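Local coordinates for protein B-agarase (Saccharophagus degradans, PDB 4BQ2) that hydrolyses agarose chains as a family 50 exo-beta-agarase, probably cutting beta-1,4 linkages from the chain end, at residues D81-F86 / Q673-E678. Residues are numbered along the deposited sequence; the frame is centred on the assembly and turned at random.
Sequences DHSTQF and QADRGE
Ser83 and Asp675 are the two residues that touch where the loop leading into strand 84-92, in the CBM-like domain, comes up against the first turn of helix 673-688, in what is probably the catalytic domain, and they illustrate how one carboxylate can contribute to an interface between domains. The tight part is one short hydrogen bond: Ser83 OG donates to Asp675 OD2 at 2.6 Å, meeting that oxygen on its syn side and 17° out of the carboxylate plane. The aspartate reaches across because its CG stands anti to the backbone N (chi1 -169°), carrying the carboxylate out from the helix. OD2 also accepts from the backbone N of Ala671, just before the helix, so two donors grip this oxygen. The other oxygen belongs to the looser side, bridged by a water. There the water donates to Asp675 OD1 at 2.8 Å and accepts from Ser83 N at 3.1 Å, and the edge of the His82 ring faces the same water in plane. Even at their nearest, at Ser83 and Asp675, the backbones stay 7.8 Å apart between CA atoms, although Gln85 extends the interdomain link through bonds to Leu667 and His669. With one direct and one water-mediated bond to the same serine, both carboxylate oxygens are engaged, which probably fixes the group's rotation and stabilises its negative charge at a polar domain interface.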
# COMPACT_ATOMS: atom_id res chain seq x y z
N ASP A 81 9.61 25.01 6.30
CA ASP A 81 8.23 24.77 6.68
C ASP A 81 7.86 23.28 6.68
O ASP A 81 6.90 22.89 7.34
CB ASP A 81 7.27 25.55 5.75
CG ASP A 81 7.30 27.07 5.99
OD1 ASP A 81 7.67 27.51 7.09
OD2 ASP A 81 6.93 27.84 5.07
N HIS A 82 8.60 22.46 5.94
CA HIS A 82 8.16 21.08 5.70
C HIS A 82 9.15 20.04 6.15
O HIS A 82 10.34 20.24 6.02
CB HIS A 82 7.86 20.91 4.23
CG HIS A 82 6.88 21.90 3.72
ND1 HIS A 82 5.54 21.82 4.00
CD2 HIS A 82 7.05 23.04 3.02
CE1 HIS A 82 4.91 22.85 3.46
NE2 HIS A 82 5.80 23.60 2.85
N SER A 83 8.64 18.92 6.68
CA SER A 83 9.46 17.75 6.93
C SER A 83 9.75 17.14 5.57
O SER A 83 9.09 17.47 4.58
CB SER A 83 8.75 16.73 7.84
OG SER A 83 7.65 16.15 7.18
N THR A 84 10.73 16.24 5.54
CA THR A 84 11.23 15.61 4.33
C THR A 84 11.28 14.11 4.53
O THR A 84 11.87 13.64 5.49
CB THR A 84 12.70 16.10 4.05
OG1 THR A 84 12.72 17.52 4.00
CG2 THR A 84 13.23 15.52 2.74
N GLN A 85 10.68 13.36 3.61
CA GLN A 85 10.83 11.91 3.61
C GLN A 85 11.94 11.59 2.60
O GLN A 85 11.78 11.81 1.39
CB GLN A 85 9.52 11.18 3.25
CG GLN A 85 9.74 9.68 3.09
CD GLN A 85 8.50 8.91 2.73
OE1 GLN A 85 7.42 9.50 2.53
NE2 GLN A 85 8.64 7.59 2.59
N PHE A 86 13.07 11.10 3.11
CA PHE A 86 14.16 10.66 2.27
C PHE A 86 14.03 9.18 1.96
O PHE A 86 13.73 8.35 2.86
CB PHE A 86 15.51 10.87 3.00
CG PHE A 86 16.28 12.06 2.54
CD1 PHE A 86 16.15 12.53 1.21
CD2 PHE A 86 17.18 12.69 3.40
CE1 PHE A 86 16.91 13.61 0.77
CE2 PHE A 86 17.92 13.77 2.96
CZ PHE A 86 17.78 14.25 1.65
N GLN A 673 2.27 13.07 14.55
CA GLN A 673 0.84 12.97 14.23
C GLN A 673 0.33 14.27 13.62
O GLN A 673 -0.44 14.23 12.66
CB GLN A 673 -0.01 12.61 15.48
CG GLN A 673 0.25 11.20 16.00
CD GLN A 673 0.10 10.17 14.92
OE1 GLN A 673 0.98 9.28 14.74
NE2 GLN A 673 -0.96 10.30 14.16
N ALA A 674 0.77 15.41 14.15
CA ALA A 674 0.36 16.71 13.56
C ALA A 674 0.84 16.87 12.13
O ALA A 674 0.12 17.38 11.26
CB ALA A 674 0.82 17.90 14.40
N ASP A 675 2.09 16.48 11.89
CA ASP A 675 2.62 16.52 10.52
C ASP A 675 1.84 15.54 9.62
O ASP A 675 1.63 15.83 8.44
CB ASP A 675 4.12 16.23 10.56
CG ASP A 675 4.83 16.51 9.21
OD1 ASP A 675 4.51 17.49 8.54
OD2 ASP A 675 5.72 15.73 8.83
N ARG A 676 1.40 14.40 10.16
CA ARG A 676 0.56 13.47 9.38
C ARG A 676 -0.67 14.22 8.89
O ARG A 676 -1.04 14.10 7.70
CB ARG A 676 0.04 12.28 10.20
CG ARG A 676 0.97 11.12 10.44
CD ARG A 676 0.16 10.11 11.27
NE ARG A 676 -0.60 9.12 10.49
CZ ARG A 676 -1.66 8.44 10.93
NH1 ARG A 676 -2.14 8.62 12.17
NH2 ARG A 676 -2.22 7.50 10.15
N GLY A 677 -1.27 15.00 9.80
CA GLY A 677 -2.46 15.79 9.47
C GLY A 677 -2.20 16.85 8.40
O GLY A 677 -2.98 17.00 7.42
N GLU A 678 -1.10 17.58 8.55
CA GLU A 678 -0.69 18.52 7.48
C GLU A 678 -0.48 17.87 6.12
O GLU A 678 -0.97 18.36 5.10
CB GLU A 678 0.56 19.28 7.91
CG GLU A 678 0.26 20.26 9.05
CD GLU A 678 -0.76 21.33 8.66
OE1 GLU A 678 -0.74 21.78 7.49
OE2 GLU A 678 -1.60 21.73 9.51
O HOH W 1 5.62 18.49 6.12